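Local coordinates for protein 3-deoxy-D-manno-octulosonate 8-phosphate phosphatase KdsC (Xanthomonas campestris pv. campestris, PDB 4NAV) that probably hydrolyses 3-deoxy-D-manno-octulosonate 8-phosphate to KDO and inorganic phosphate, a magnesium-dependent step of lipopolysaccharide biosynthesis, at residues A[19-25]-A[111-116]; A[55-59]-A[163-167]; A[94-99]-A[121-125]. All blocks are in the same frame, centred on the assembly; numbering follows the deposited sequence.

How the contacts relate
From the N terminus, after strand 22-25 the chain makes the hairpin 35-38/44-49, two more sheet strands and three helices before contact 1 closes the loop by bringing strand 113-116 alongside. Contact 2 starts inside that loop, on helix 50-61, and ends beyond it on helix 158-169, so the two contacts cross. Contact 3 joins the start of helix 95-105 to residues 121-125; it too crosses contact 1 and is nested within the loop of contact 2. The strand pair touches both other contacts, whose centres lie about 22 Å apart on opposite sides of the chain's centre: the helix pair packs on Leu114, Ala23 and Phe25, residues 94-99 and 121-125 on Val113 and Phe115.

Contact 1. Residues A[19-25]-A[111-116]; sequences RVRLACF and DQVLFM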
loop_
_atom_site.group_PDB
_atom_site.type_symbol
_atom_site.label_atom_id
_atom_site.label_comp_id
_atom_site.label_asym_id
_atom_site.label_seq_id
_atom_site.Cartn_x
_atom_site.Cartn_y
_atom_site.Cartn_z
ATOM N N ARG A 19 -1.101 3.754 34.655
ATOM C CA ARG A 19 -1.587 2.637 35.458
ATOM C C ARG A 19 -2.067 1.455 34.623
ATOM O O ARG A 19 -2.669 0.538 35.129
ATOM C CB ARG A 19 -2.633 3.105 36.479
ATOM C CG ARG A 19 -3.929 3.665 35.953
ATOM C CD ARG A 19 -4.774 4.116 37.156
ATOM N NE ARG A 19 -5.753 5.179 36.943
ATOM C CZ ARG A 19 -6.826 5.156 36.140
ATOM N NH1 ARG A 19 -7.089 4.130 35.329
ATOM N NH2 ARG A 19 -7.625 6.219 36.125
ATOM N N VAL A 20 -1.782 1.502 33.329
ATOM C CA VAL A 20 -2.151 0.446 32.430
ATOM C C VAL A 20 -1.326 -0.804 32.692
ATOM O O VAL A 20 -0.124 -0.789 32.575
ATOM C CB VAL A 20 -1.939 0.879 30.965
ATOM C CG1 VAL A 20 -1.965 -0.323 30.019
ATOM C CG2 VAL A 20 -2.973 1.913 30.578
ATOM N N ARG A 21 -2.020 -1.899 32.978
ATOM C CA ARG A 21 -1.404 -3.197 33.211
ATOM C C ARG A 21 -1.786 -4.200 32.159
ATOM O O ARG A 21 -1.140 -5.253 32.019
ATOM C CB ARG A 21 -1.838 -3.730 34.573
ATOM C CG ARG A 21 -1.556 -2.757 35.713
ATOM C CD ARG A 21 -0.136 -2.644 36.208
ATOM N NE ARG A 21 0.902 -3.246 35.373
ATOM C CZ ARG A 21 2.060 -2.695 34.966
ATOM N NH1 ARG A 21 2.405 -1.429 35.195
ATOM N NH2 ARG A 21 2.909 -3.448 34.278
ATOM N N LEU A 22 -2.861 -3.915 31.444
ATOM C CA LEU A 22 -3.298 -4.812 30.378
ATOM C C LEU A 22 -3.615 -3.953 29.175
ATOM O O LEU A 22 -4.380 -2.990 29.263
ATOM C CB LEU A 22 -4.501 -5.619 30.832
ATOM C CG LEU A 22 -5.240 -6.390 29.731
ATOM C CD1 LEU A 22 -4.401 -7.556 29.257
ATOM C CD2 LEU A 22 -6.579 -6.883 30.231
ATOM N N ALA A 23 -3.008 -4.298 28.043
ATOM C CA ALA A 23 -3.210 -3.557 26.788
ATOM C C ALA A 23 -3.805 -4.495 25.758
ATOM O O ALA A 23 -3.176 -5.490 25.394
ATOM C CB ALA A 23 -1.894 -2.997 26.289
ATOM N N CYS A 24 -5.016 -4.191 25.291
ATOM C CA CYS A 24 -5.702 -5.055 24.330
ATOM C C CYS A 24 -5.830 -4.344 23.026
ATOM O O CYS A 24 -6.085 -3.152 23.003
ATOM C CB CYS A 24 -7.094 -5.396 24.828
ATOM S SG CYS A 24 -7.117 -6.183 26.441
ATOM N N PHE A 25 -5.713 -5.075 21.926
ATOM C CA PHE A 25 -5.723 -4.483 20.601
ATOM C C PHE A 25 -6.622 -5.255 19.663
ATOM O O PHE A 25 -6.443 -6.456 19.479
ATOM C CB PHE A 25 -4.317 -4.507 20.022
ATOM C CG PHE A 25 -3.352 -3.634 20.745
ATOM C CD1 PHE A 25 -3.018 -2.375 20.256
ATOM C CD2 PHE A 25 -2.785 -4.069 21.926
ATOM C CE1 PHE A 25 -2.123 -1.570 20.923
ATOM C CE2 PHE A 25 -1.894 -3.271 22.604
ATOM C CZ PHE A 25 -1.560 -2.023 22.106
ATOM N N ASP A 111 -10.308 -0.242 35.124
ATOM C CA ASP A 111 -9.595 1.023 35.079
ATOM C C ASP A 111 -8.094 0.836 34.858
ATOM O O ASP A 111 -7.373 1.806 34.711
ATOM C CB ASP A 111 -9.917 1.910 36.287
ATOM C CG ASP A 111 -9.122 1.554 37.529
ATOM O OD1 ASP A 111 -8.877 0.366 37.825
ATOM O OD2 ASP A 111 -8.754 2.486 38.262
ATOM N N GLN A 112 -7.620 -0.401 34.822
ATOM C CA GLN A 112 -6.215 -0.688 34.561
ATOM C C GLN A 112 -6.009 -1.255 33.152
ATOM O O GLN A 112 -4.967 -1.808 32.848
ATOM C CB GLN A 112 -5.692 -1.686 35.591
ATOM C CG GLN A 112 -5.796 -1.224 37.028
ATOM C CD GLN A 112 -5.467 -2.345 38.013
ATOM O OE1 GLN A 112 -6.288 -3.252 38.242
ATOM N NE2 GLN A 112 -4.299 -2.271 38.631
ATOM N N VAL A 113 -7.001 -1.093 32.292
ATOM C CA VAL A 113 -6.994 -1.691 30.977
ATOM C C VAL A 113 -7.034 -0.629 29.883
ATOM O O VAL A 113 -7.757 0.361 29.982
ATOM C CB VAL A 113 -8.224 -2.586 30.794
ATOM C CG1 VAL A 113 -8.175 -3.301 29.453
ATOM C CG2 VAL A 113 -8.323 -3.585 31.930
ATOM N N LEU A 114 -6.247 -0.863 28.843
ATOM C CA LEU A 114 -6.239 -0.050 27.654
ATOM C C LEU A 114 -6.797 -0.874 26.533
ATOM O O LEU A 114 -6.461 -2.067 26.418
ATOM C CB LEU A 114 -4.821 0.304 27.274
ATOM C CG LEU A 114 -4.654 1.042 25.936
ATOM C CD1 LEU A 114 -3.468 1.980 26.064
ATOM C CD2 LEU A 114 -4.495 0.134 24.732
ATOM N N PHE A 115 -7.633 -0.275 25.690
ATOM C CA PHE A 115 -8.169 -0.987 24.534
ATOM C C PHE A 115 -8.084 -0.128 23.313
ATOM O O PHE A 115 -8.503 1.033 23.334
ATOM C CB PHE A 115 -9.625 -1.391 24.754
ATOM C CG PHE A 115 -10.113 -2.424 23.774
ATOM C CD1 PHE A 115 -10.221 -3.764 24.147
ATOM C CD2 PHE A 115 -10.437 -2.071 22.501
ATOM C CE1 PHE A 115 -10.652 -4.720 23.264
ATOM C CE2 PHE A 115 -10.848 -3.027 21.597
ATOM C CZ PHE A 115 -10.969 -4.351 21.982
ATOM N N MET A 116 -7.560 -0.682 22.235
ATOM C CA MET A 116 -7.463 0.048 20.998
ATOM C C MET A 116 -8.263 -0.652 19.922
ATOM O O MET A 116 -8.021 -1.831 19.643
ATOM C CB MET A 116 -6.029 0.123 20.571
ATOM C CG MET A 116 -5.800 0.998 19.372
ATOM S SD MET A 116 -4.067 0.947 18.976
ATOM C CE MET A 116 -3.929 2.396 17.936
#
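Leu114 packs along Val20, Leu22 and Ala23 of the neighbouring segment and shows how one side chain can span a pair of parallel strands. Its CB rests 3.9 Å from Leu22 O and 4.0 Å from Val20 CG1. With CG anti to the backbone N (chi1 174°), the branch is carried along the face that bears Ala23 and Phe25: CD2 comes 4.0 Å from Cys24 O and 4.4 Å from Ala23 CB, while CD1 turns to Val166 of helix 158-169. Beneath it the backbones, 14° from exactly parallel, exchange a ladder of bonds. Leu114 is held by both its backbone polar atoms: its N donates to Leu22 O, and its O accepts from Cys24 N at 2.8 Å; Met116 N then donates to Cys24 O. Just before the strands Gln112 O accepts twice, from Arg21 N in a nearly straight bond (171°) and from Leu22 N. Farther out, Asp111 OD2 stands over one guanidinium face of Arg19, 3.8 Å from NH1, a long salt bridge of charges alone.

On the face of Val113 and Phe115, which helix 95-105 covers, Phe115 CD1 lies 3.6 Å from Cys24 CB. On Leu114's own face the extended Met116 chain brings SD 3.7 Å from Phe25 CD1, an oblique Met-aromatic contact. Such neighbouring parallel strands form the middle of the Rossmann-like sheet of haloacid dehalogenase-type phosphatases; just past their C-terminal ends come Asp26 and Asp118, the predicted magnesium ligands.

Contact 2. Residues A[55-59]-A[163-167]; sequences GLKQL and CDVVL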
loop_
_atom_site.group_PDB
_atom_site.type_symbol
_atom_site.label_atom_id
_atom_site.label_comp_id
_atom_site.label_asym_id
_atom_site.label_seq_id
_atom_site.Cartn_x
_atom_site.Cartn_y
_atom_site.Cartn_z
ATOM N N GLY A 55 6.876 -2.139 19.289
ATOM C CA GLY A 55 6.151 -1.540 20.415
ATOM C C GLY A 55 5.494 -2.559 21.351
ATOM O O GLY A 55 5.533 -2.431 22.568
ATOM N N LEU A 56 4.921 -3.611 20.778
ATOM C CA LEU A 56 4.192 -4.568 21.573
ATOM C C LEU A 56 5.092 -5.401 22.480
ATOM O O LEU A 56 4.767 -5.646 23.630
ATOM C CB LEU A 56 3.345 -5.442 20.655
ATOM C CG LEU A 56 2.229 -4.645 19.956
ATOM C CD1 LEU A 56 1.605 -5.499 18.877
ATOM C CD2 LEU A 56 1.164 -4.171 20.918
ATOM N N LYS A 57 6.216 -5.851 21.939
ATOM C CA LYS A 57 7.236 -6.531 22.707
ATOM C C LYS A 57 7.691 -5.676 23.898
ATOM O O LYS A 57 7.912 -6.186 24.990
ATOM C CB LYS A 57 8.437 -6.838 21.821
ATOM C CG LYS A 57 8.256 -8.062 20.964
ATOM C CD LYS A 57 9.453 -8.262 20.050
ATOM C CE LYS A 57 9.276 -9.524 19.214
ATOM N NZ LYS A 57 10.298 -9.716 18.144
ATOM N N GLN A 58 7.786 -4.370 23.684
ATOM C CA GLN A 58 8.314 -3.494 24.704
ATOM C C GLN A 58 7.356 -3.347 25.842
ATOM O O GLN A 58 7.779 -3.289 27.012
ATOM C CB GLN A 58 8.599 -2.167 24.108
ATOM C CG GLN A 58 9.519 -2.305 22.940
ATOM C CD GLN A 58 10.931 -2.166 23.315
ATOM O OE1 GLN A 58 11.658 -3.156 23.475
ATOM N NE2 GLN A 58 11.347 -0.913 23.515
ATOM N N LEU A 59 6.066 -3.303 25.512
ATOM C CA LEU A 59 5.027 -3.412 26.528
ATOM C C LEU A 59 5.172 -4.714 27.307
ATOM O O LEU A 59 5.195 -4.708 28.533
ATOM C CB LEU A 59 3.648 -3.352 25.916
ATOM C CG LEU A 59 3.142 -2.010 25.424
ATOM C CD1 LEU A 59 1.710 -2.150 24.990
ATOM C CD2 LEU A 59 3.241 -0.909 26.482
ATOM N N CYS A 163 1.905 2.360 22.298
ATOM C CA CYS A 163 2.941 1.770 23.120
ATOM C C CYS A 163 3.909 2.835 23.657
ATOM O O CYS A 163 4.177 2.901 24.852
ATOM C CB CYS A 163 3.672 0.717 22.330
ATOM S SG CYS A 163 2.636 -0.727 21.881
ATOM N N ASP A 164 4.373 3.722 22.789
ATOM C CA ASP A 164 5.317 4.751 23.221
ATOM C C ASP A 164 4.763 5.642 24.341
ATOM O O ASP A 164 5.453 5.907 25.334
ATOM C CB ASP A 164 5.716 5.601 22.048
ATOM C CG ASP A 164 6.522 4.836 21.011
ATOM O OD1 ASP A 164 7.044 3.739 21.319
ATOM O OD2 ASP A 164 6.682 5.369 19.891
ATOM N N VAL A 165 3.484 5.999 24.251
ATOM C CA VAL A 165 2.852 6.796 25.291
ATOM C C VAL A 165 2.857 6.078 26.638
ATOM O O VAL A 165 3.290 6.627 27.671
ATOM C CB VAL A 165 1.408 7.134 24.909
ATOM C CG1 VAL A 165 0.606 7.576 26.129
ATOM C CG2 VAL A 165 1.399 8.194 23.806
ATOM N N VAL A 166 2.426 4.815 26.602
ATOM C CA VAL A 166 2.285 4.037 27.808
ATOM C C VAL A 166 3.647 3.846 28.464
ATOM O O VAL A 166 3.836 4.129 29.657
ATOM C CB VAL A 166 1.624 2.701 27.498
ATOM C CG1 VAL A 166 1.653 1.780 28.718
ATOM C CG2 VAL A 166 0.187 2.926 27.111
ATOM N N LEU A 167 4.602 3.392 27.666
ATOM C CA LEU A 167 5.965 3.245 28.134
ATOM C C LEU A 167 6.518 4.580 28.699
ATOM O O LEU A 167 7.066 4.605 29.801
ATOM C CB LEU A 167 6.831 2.736 27.008
ATOM C CG LEU A 167 6.495 1.293 26.561
ATOM C CD1 LEU A 167 7.196 0.936 25.270
ATOM C CD2 LEU A 167 6.906 0.314 27.656
#
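Residues 55-59 of helix 50-61 and residues 163-167 of helix 158-169 run in nearly the same direction, their segment axes crossing at 26° with a closest approach of 9.6 Å, and their backbones come nearest where Gly55 faces Cys163. Because Gly55 carries no side chain, Cys163 can lie directly against its main chain: Cys163 CB is 3.9 Å from Gly55 CA, and SG is 3.4 Å from Gly55 O. That carbonyl is also used within its own helix, accepting from Leu59 N. The thiol is held beside its own backbone N (chi1 -65°), and from there SG reaches in among leucine methyls, 3.5 Å from Leu59 CD1 and 3.9 Å from Leu56 CD2.

Helices packed side by side on one face of a parallel sheet form one helical layer of the three-layered Rossmann-like fold found throughout the haloacid dehalogenase superfamily. Here the sheet side is represented by strand 22-25, where Ala23 and Phe25 receive Leu59 and Leu56.

One turn on, Leu59 divides its two methyls between partners. While CD1 goes to the cysteine sulfur, CD2 packs against both Val166 and Leu167, 3.8 Å from Val166 CG1 and 3.9 Å from Leu167 CG; the Leu59 and Val166 side chains cross at about a right angle. Leu167 answers with its own fork: CD1 meets Gln58 CB at 3.6 Å, and CD2 lies against Gln58 O. It is thus the aliphatic base of Gln58 that packs here; the chain bends at chi2 (-92°), and the side chain also touches Ile176, Arg179 and Phe180 of helix 173-180. Leu120 of a second subunit also packs on Gln58.

Contact 3. Residues A[94-99]-A[121-125]; sequences NKRLAV and PDLPA
Lys95 and Asp122 meet because both first torsions set the chain beside its own backbone N, chi1 -57° in the lysine and -52° in the aspartate. Extended from there, the lysine passes its CG within 3.6 Å of Pro121 O and delivers NZ to Asp122 OD1 at 3.1 Å, nearly along the C-O axis, as a hydrogen-bonded salt bridge. Asn94, the N-cap, stands just before the helix that carries Lys95, and its OD1 accepts from Leu97 N at 2.7 Å.

Apolar packing makes up the rest of the contact. Arg96 CB lies 3.9 Å from Pro124 CB, which sits at the guanidinium edge near its plane, and Ala125 CB faces Lys95 CB at 4.2 Å. Across the assembly, Ala182 of a third subunit accepts from Asn94 ND2 through its backbone O.

Lys95 NZ also bridges to Asp26, a predicted magnesium ligand, and donates to Ile69 O, while Asp122 OD2 accepts from the backbone N of Asp118 and Asp119. The arrangement matches the conserved lysine and the acidic loop of haloacid dehalogenase enzymes: the positive lysine stands between two closely set carboxylates, which would offset their like charges, and the bonds of Asp122 to the backbone are consistent with a second-shell residue that positions the loop of Asp118.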
loop_
_atom_site.group_PDB
_atom_site.type_symbol
_atom_site.label_atom_id
_atom_site.label_comp_id
_atom_site.label_asym_id
_atom_site.label_seq_id
_atom_site.Cartn_x
_atom_site.Cartn_y
_atom_site.Cartn_z
ATOM N N ASN A 94 -18.336 -11.150 22.015
ATOM C CA ASN A 94 -18.368 -9.851 22.698
ATOM C C ASN A 94 -17.026 -9.474 23.329
ATOM O O ASN A 94 -16.526 -10.172 24.220
ATOM C CB ASN A 94 -19.469 -9.816 23.765
ATOM C CG ASN A 94 -19.485 -8.508 24.532
ATOM O OD1 ASN A 94 -18.541 -8.211 25.263
ATOM N ND2 ASN A 94 -20.529 -7.707 24.351
ATOM N N LYS A 95 -16.482 -8.338 22.907
ATOM C CA LYS A 95 -15.128 -7.967 23.296
ATOM C C LYS A 95 -15.062 -7.492 24.740
ATOM O O LYS A 95 -14.124 -7.823 25.460
ATOM C CB LYS A 95 -14.548 -6.957 22.322
ATOM C CG LYS A 95 -14.561 -7.503 20.899
ATOM C CD LYS A 95 -13.511 -6.870 20.011
ATOM C CE LYS A 95 -13.492 -7.516 18.643
ATOM N NZ LYS A 95 -12.355 -7.052 17.792
ATOM N N ARG A 96 -16.093 -6.786 25.187
ATOM C CA ARG A 96 -16.200 -6.445 26.609
ATOM C C ARG A 96 -16.028 -7.678 27.482
ATOM O O ARG A 96 -15.174 -7.695 28.348
ATOM C CB ARG A 96 -17.545 -5.769 26.930
ATOM C CG ARG A 96 -17.581 -5.111 28.296
ATOM C CD ARG A 96 -18.870 -4.324 28.546
ATOM N NE ARG A 96 -19.950 -5.036 29.221
ATOM C CZ ARG A 96 -20.904 -5.728 28.607
ATOM N NH1 ARG A 96 -20.925 -5.847 27.283
ATOM N NH2 ARG A 96 -21.839 -6.322 29.325
ATOM N N LEU A 97 -16.842 -8.712 27.244
ATOM C CA LEU A 97 -16.807 -9.944 28.052
ATOM C C LEU A 97 -15.422 -10.574 27.999
ATOM O O LEU A 97 -14.919 -11.028 29.019
ATOM C CB LEU A 97 -17.888 -10.935 27.624
ATOM N N ALA A 98 -14.785 -10.560 26.827
ATOM C CA ALA A 98 -13.431 -11.093 26.712
ATOM C C ALA A 98 -12.480 -10.320 27.615
ATOM O O ALA A 98 -11.753 -10.908 28.408
ATOM C CB ALA A 98 -12.962 -11.036 25.283
ATOM N N VAL A 99 -12.502 -8.994 27.494
ATOM C CA VAL A 99 -11.683 -8.137 28.333
ATOM C C VAL A 99 -11.951 -8.381 29.823
ATOM O O VAL A 99 -11.017 -8.562 30.606
ATOM C CB VAL A 99 -11.902 -6.645 27.989
ATOM C CG1 VAL A 99 -11.298 -5.742 29.048
ATOM C CG2 VAL A 99 -11.280 -6.306 26.641
ATOM N N PRO A 121 -17.564 -3.417 16.338
ATOM C CA PRO A 121 -17.412 -4.540 17.283
ATOM C C PRO A 121 -16.525 -4.235 18.523
ATOM O O PRO A 121 -16.671 -4.906 19.534
ATOM C CB PRO A 121 -16.822 -5.667 16.423
ATOM C CG PRO A 121 -17.064 -5.234 14.997
ATOM C CD PRO A 121 -16.974 -3.733 15.031
ATOM N N ASP A 122 -15.668 -3.213 18.443
ATOM C CA ASP A 122 -14.810 -2.805 19.555
ATOM C C ASP A 122 -15.520 -1.894 20.571
ATOM O O ASP A 122 -15.030 -1.654 21.676
ATOM C CB ASP A 122 -13.573 -2.089 19.038
ATOM C CG ASP A 122 -12.840 -2.878 17.961
ATOM O OD1 ASP A 122 -12.414 -4.022 18.204
ATOM O OD2 ASP A 122 -12.691 -2.345 16.835
ATOM N N LEU A 123 -16.694 -1.414 20.215
ATOM C CA LEU A 123 -17.323 -0.368 20.984
ATOM C C LEU A 123 -17.693 -0.774 22.414
ATOM O O LEU A 123 -17.554 0.030 23.330
ATOM C CB LEU A 123 -18.541 0.154 20.232
ATOM C CG LEU A 123 -18.860 1.644 20.075
ATOM C CD1 LEU A 123 -20.333 2.003 20.276
ATOM C CD2 LEU A 123 -17.965 2.448 20.980
ATOM N N PRO A 124 -18.155 -2.006 22.625
ATOM C CA PRO A 124 -18.501 -2.399 23.980
ATOM C C PRO A 124 -17.330 -2.291 24.931
ATOM O O PRO A 124 -17.469 -1.819 26.066
ATOM C CB PRO A 124 -18.918 -3.861 23.811
ATOM C CG PRO A 124 -19.455 -3.954 22.417
ATOM C CD PRO A 124 -18.540 -3.041 21.646
ATOM N N ALA A 125 -16.172 -2.684 24.436
ATOM C CA ALA A 125 -14.934 -2.600 25.182
ATOM C C ALA A 125 -14.451 -1.154 25.293
ATOM O O ALA A 125 -14.061 -0.694 26.376
ATOM C CB ALA A 125 -13.877 -3.452 24.510
#